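Local structure of AimR transcriptional regulator (5ZVV) at residues Lys341-Phe351 with Ile360-Met370. The protein activates transcription of the phage aimX locus as a dimer, apparently promoting lysis, until the arbitrium peptide binds it and turns it to an inactive monomer favouring lysogeny. Sequence-based numbering, arbitrary orientation.
Sequences KTDYYKSIRYF and IQLPLLQLERM
Pro363 and Leu367, one turn apart, fit as knobs into holes, joining helix segments 341-351 and 361-369, which run nearly antiparallel (150°, closest axis approach 8.8 Å) in the TPR-like C-terminal part of AimR. Pro363 sits among Tyr344, Ser347, Ile348 and Phe351, its CG 3.5 Å from Ile348 CG1. Leu367 enters the next hole, between Lys341, Tyr344, Tyr345 and Ile348: its CD1 meets Ile348 CD1 at 3.6 Å and also reaches the edge of the Tyr345 ring. Ile348 CD1 touches Leu364 CD2 as well. At the other end, Phe351 packs its CB on Ile360 CB (3.9 Å). Ile348 also packs on Leu379 of the second subunit, at the dimer interface.

The aromatic contacts centre on Tyr344. Gln366 CB makes a CH-pi contact over one ring face, 4.2 Å from the centroid and 19° off the normal. Because Gln366 CG points away from its backbone N (chi1 -163°) and the chain then bends, CG lies 3.2 Å from Tyr344 OH. Selenomethionine Met370 makes an oblique Met-aromatic contact, SE 3.7 Å from Tyr344 CE2.

Polar linkage is indirect: a water in the Tyr344 ring plane is hydrogen-bonded to Tyr344 OH (2.6 Å) and accepts a weak hydrogen bond from Gln366 NE2.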
# COMPACT_ATOMS: atom_id res chain seq x y z
N LYS A 341 -29.21 10.17 -11.46
CA LYS A 341 -28.00 10.64 -10.79
C LYS A 341 -27.35 9.55 -9.94
O LYS A 341 -26.14 9.61 -9.70
CB LYS A 341 -28.32 11.86 -9.94
CG LYS A 341 -28.63 13.12 -10.73
CD LYS A 341 -28.94 14.29 -9.81
CE LYS A 341 -29.16 15.58 -10.60
NZ LYS A 341 -29.48 16.72 -9.70
N THR A 342 -28.13 8.56 -9.49
CA THR A 342 -27.56 7.52 -8.65
C THR A 342 -26.52 6.69 -9.40
O THR A 342 -25.56 6.19 -8.80
CB THR A 342 -28.66 6.61 -8.09
OG1 THR A 342 -28.06 5.56 -7.32
CG2 THR A 342 -29.47 5.99 -9.21
N ASP A 343 -26.69 6.54 -10.72
CA ASP A 343 -25.70 5.82 -11.51
C ASP A 343 -24.39 6.58 -11.56
O ASP A 343 -23.31 5.98 -11.49
CB ASP A 343 -26.24 5.56 -12.91
CG ASP A 343 -27.35 4.52 -12.93
OD1 ASP A 343 -27.28 3.57 -12.12
OD2 ASP A 343 -28.28 4.66 -13.74
N TYR A 344 -24.46 7.91 -11.69
CA TYR A 344 -23.25 8.72 -11.64
C TYR A 344 -22.63 8.70 -10.24
O TYR A 344 -21.40 8.74 -10.11
CB TYR A 344 -23.56 10.15 -12.08
CG TYR A 344 -24.03 10.24 -13.51
CD1 TYR A 344 -23.28 9.69 -14.55
CD2 TYR A 344 -25.23 10.86 -13.83
CE1 TYR A 344 -23.71 9.77 -15.86
CE2 TYR A 344 -25.67 10.94 -15.14
CZ TYR A 344 -24.91 10.39 -16.15
OH TYR A 344 -25.34 10.48 -17.46
N TYR A 345 -23.46 8.62 -9.20
CA TYR A 345 -22.93 8.48 -7.84
C TYR A 345 -22.16 7.18 -7.69
O TYR A 345 -21.06 7.16 -7.13
CB TYR A 345 -24.08 8.55 -6.82
CG TYR A 345 -24.87 9.84 -6.85
CD1 TYR A 345 -24.32 11.02 -7.34
CD2 TYR A 345 -26.18 9.88 -6.39
CE1 TYR A 345 -25.04 12.20 -7.36
CE2 TYR A 345 -26.92 11.05 -6.41
CZ TYR A 345 -26.34 12.21 -6.90
OH TYR A 345 -27.06 13.37 -6.92
N LYS A 346 -22.73 6.08 -8.18
CA LYS A 346 -22.05 4.79 -8.09
C LYS A 346 -20.77 4.78 -8.93
O LYS A 346 -19.74 4.24 -8.50
CB LYS A 346 -22.99 3.66 -8.53
CG LYS A 346 -24.18 3.46 -7.60
CD LYS A 346 -24.81 2.09 -7.77
CE LYS A 346 -25.98 2.12 -8.75
NZ LYS A 346 -27.13 2.89 -8.21
N SER A 347 -20.82 5.38 -10.12
CA SER A 347 -19.61 5.54 -10.92
C SER A 347 -18.53 6.27 -10.13
O SER A 347 -17.36 5.85 -10.12
CB SER A 347 -19.94 6.30 -12.21
OG SER A 347 -18.76 6.76 -12.85
N ILE A 348 -18.90 7.35 -9.45
CA ILE A 348 -17.95 8.09 -8.62
C ILE A 348 -17.38 7.19 -7.53
O ILE A 348 -16.17 7.18 -7.28
CB ILE A 348 -18.60 9.35 -8.03
CG1 ILE A 348 -18.89 10.37 -9.13
CG2 ILE A 348 -17.72 9.96 -6.95
CD1 ILE A 348 -19.72 11.54 -8.67
N ARG A 349 -18.24 6.41 -6.88
CA ARG A 349 -17.77 5.56 -5.78
C ARG A 349 -16.79 4.51 -6.28
O ARG A 349 -15.83 4.16 -5.58
CB ARG A 349 -18.96 4.90 -5.08
CG ARG A 349 -19.80 5.87 -4.28
CD ARG A 349 -20.99 5.19 -3.61
NE ARG A 349 -21.82 6.15 -2.89
CZ ARG A 349 -21.62 6.53 -1.63
NH1 ARG A 349 -20.60 6.01 -0.94
NH2 ARG A 349 -22.42 7.41 -1.06
N TYR A 350 -17.00 3.99 -7.49
CA TYR A 350 -16.08 2.98 -8.00
C TYR A 350 -14.78 3.59 -8.50
O TYR A 350 -13.71 2.99 -8.33
CB TYR A 350 -16.76 2.16 -9.10
CG TYR A 350 -17.65 1.08 -8.54
CD1 TYR A 350 -17.11 -0.02 -7.89
CD2 TYR A 350 -19.04 1.17 -8.63
CE1 TYR A 350 -17.92 -1.01 -7.37
CE2 TYR A 350 -19.85 0.19 -8.11
CZ TYR A 350 -19.29 -0.90 -7.48
OH TYR A 350 -20.10 -1.89 -6.96
N PHE A 351 -14.83 4.78 -9.10
CA PHE A 351 -13.59 5.49 -9.43
C PHE A 351 -12.80 5.83 -8.17
O PHE A 351 -11.56 5.85 -8.20
CB PHE A 351 -13.90 6.75 -10.23
CG PHE A 351 -14.11 6.49 -11.70
CD1 PHE A 351 -13.20 5.74 -12.41
CD2 PHE A 351 -15.22 7.00 -12.35
CE1 PHE A 351 -13.39 5.49 -13.76
CE2 PHE A 351 -15.42 6.76 -13.70
CZ PHE A 351 -14.50 6.01 -14.40
N ILE A 360 -12.56 10.07 -12.98
CA ILE A 360 -13.69 10.41 -12.12
C ILE A 360 -14.38 11.67 -12.60
O ILE A 360 -15.53 11.94 -12.23
CB ILE A 360 -13.23 10.54 -10.66
CG1 ILE A 360 -14.43 10.60 -9.71
CG2 ILE A 360 -12.34 11.76 -10.48
CD1 ILE A 360 -14.06 10.61 -8.25
N GLN A 361 -13.72 12.47 -13.44
CA GLN A 361 -14.37 13.65 -13.98
C GLN A 361 -15.47 13.30 -14.97
O GLN A 361 -16.32 14.15 -15.25
CB GLN A 361 -13.34 14.57 -14.64
CG GLN A 361 -12.59 13.95 -15.81
CD GLN A 361 -11.50 14.85 -16.34
OE1 GLN A 361 -11.78 15.90 -16.93
NE2 GLN A 361 -10.25 14.45 -16.14
N LEU A 362 -15.48 12.07 -15.49
CA LEU A 362 -16.55 11.68 -16.41
C LEU A 362 -17.93 11.86 -15.79
O LEU A 362 -18.73 12.64 -16.33
CB LEU A 362 -16.33 10.24 -16.90
CG LEU A 362 -15.25 9.98 -17.94
CD1 LEU A 362 -15.16 8.49 -18.22
CD2 LEU A 362 -15.59 10.73 -19.21
N PRO A 363 -18.27 11.22 -14.66
CA PRO A 363 -19.58 11.50 -14.06
C PRO A 363 -19.68 12.91 -13.50
O PRO A 363 -20.74 13.54 -13.63
CB PRO A 363 -19.71 10.43 -12.97
CG PRO A 363 -18.31 10.10 -12.62
CD PRO A 363 -17.53 10.19 -13.89
N LEU A 364 -18.61 13.42 -12.90
CA LEU A 364 -18.63 14.77 -12.34
C LEU A 364 -19.02 15.79 -13.40
O LEU A 364 -19.95 16.58 -13.20
CB LEU A 364 -17.27 15.10 -11.73
CG LEU A 364 -16.91 14.32 -10.47
CD1 LEU A 364 -15.49 14.64 -10.02
CD2 LEU A 364 -17.91 14.61 -9.36
N LEU A 365 -18.32 15.78 -14.55
CA LEU A 365 -18.71 16.65 -15.66
C LEU A 365 -20.18 16.48 -16.00
O LEU A 365 -20.90 17.46 -16.20
CB LEU A 365 -17.84 16.36 -16.89
CG LEU A 365 -16.39 16.84 -16.89
CD1 LEU A 365 -15.64 16.26 -18.08
CD2 LEU A 365 -16.31 18.36 -16.89
N GLN A 366 -20.65 15.23 -16.04
CA GLN A 366 -22.06 15.00 -16.34
C GLN A 366 -22.94 15.55 -15.23
O GLN A 366 -24.01 16.11 -15.51
CB GLN A 366 -22.31 13.51 -16.56
CG GLN A 366 -23.62 13.21 -17.26
CD GLN A 366 -23.71 13.84 -18.63
OE1 GLN A 366 -22.70 14.01 -19.32
NE2 GLN A 366 -24.92 14.19 -19.04
N LEU A 367 -22.51 15.41 -13.98
CA LEU A 367 -23.23 16.06 -12.89
C LEU A 367 -23.19 17.57 -13.03
O LEU A 367 -24.14 18.26 -12.64
CB LEU A 367 -22.66 15.63 -11.54
CG LEU A 367 -22.93 14.19 -11.10
CD1 LEU A 367 -22.26 13.89 -9.77
CD2 LEU A 367 -24.43 13.93 -11.01
N GLU A 368 -22.11 18.11 -13.61
CA GLU A 368 -22.00 19.55 -13.79
C GLU A 368 -22.98 20.05 -14.84
O GLU A 368 -23.57 21.12 -14.67
CB GLU A 368 -20.56 19.93 -14.17
CG GLU A 368 -20.35 21.42 -14.32
CD GLU A 368 -18.93 21.77 -14.73
OE1 GLU A 368 -18.69 22.92 -15.15
OE2 GLU A 368 -18.05 20.88 -14.64
N ARG A 369 -23.16 19.30 -15.93
CA ARG A 369 -24.14 19.68 -16.93
C ARG A 369 -25.56 19.67 -16.36
O ARG A 369 -26.40 20.47 -16.78
CB ARG A 369 -24.07 18.73 -18.13
CG ARG A 369 -22.73 18.68 -18.85
CD ARG A 369 -22.83 17.76 -20.06
NE ARG A 369 -21.55 17.51 -20.71
CZ ARG A 369 -21.39 16.70 -21.76
NH1 ARG A 369 -22.44 16.07 -22.28
NH2 ARG A 369 -20.19 16.52 -22.29
N MSE A 370 -25.83 18.78 -15.41
CA MSE A 370 -27.18 18.62 -14.88
C MSE A 370 -27.47 19.62 -13.76
O MSE A 370 -28.50 19.54 -13.10
CB MSE A 370 -27.38 17.19 -14.37
CG MSE A 370 -27.11 16.12 -15.42
SE MSE A 370 -27.11 14.31 -14.69
CE MSE A 370 -29.03 14.08 -14.42
O HOH W 1 -27.25 11.94 -18.46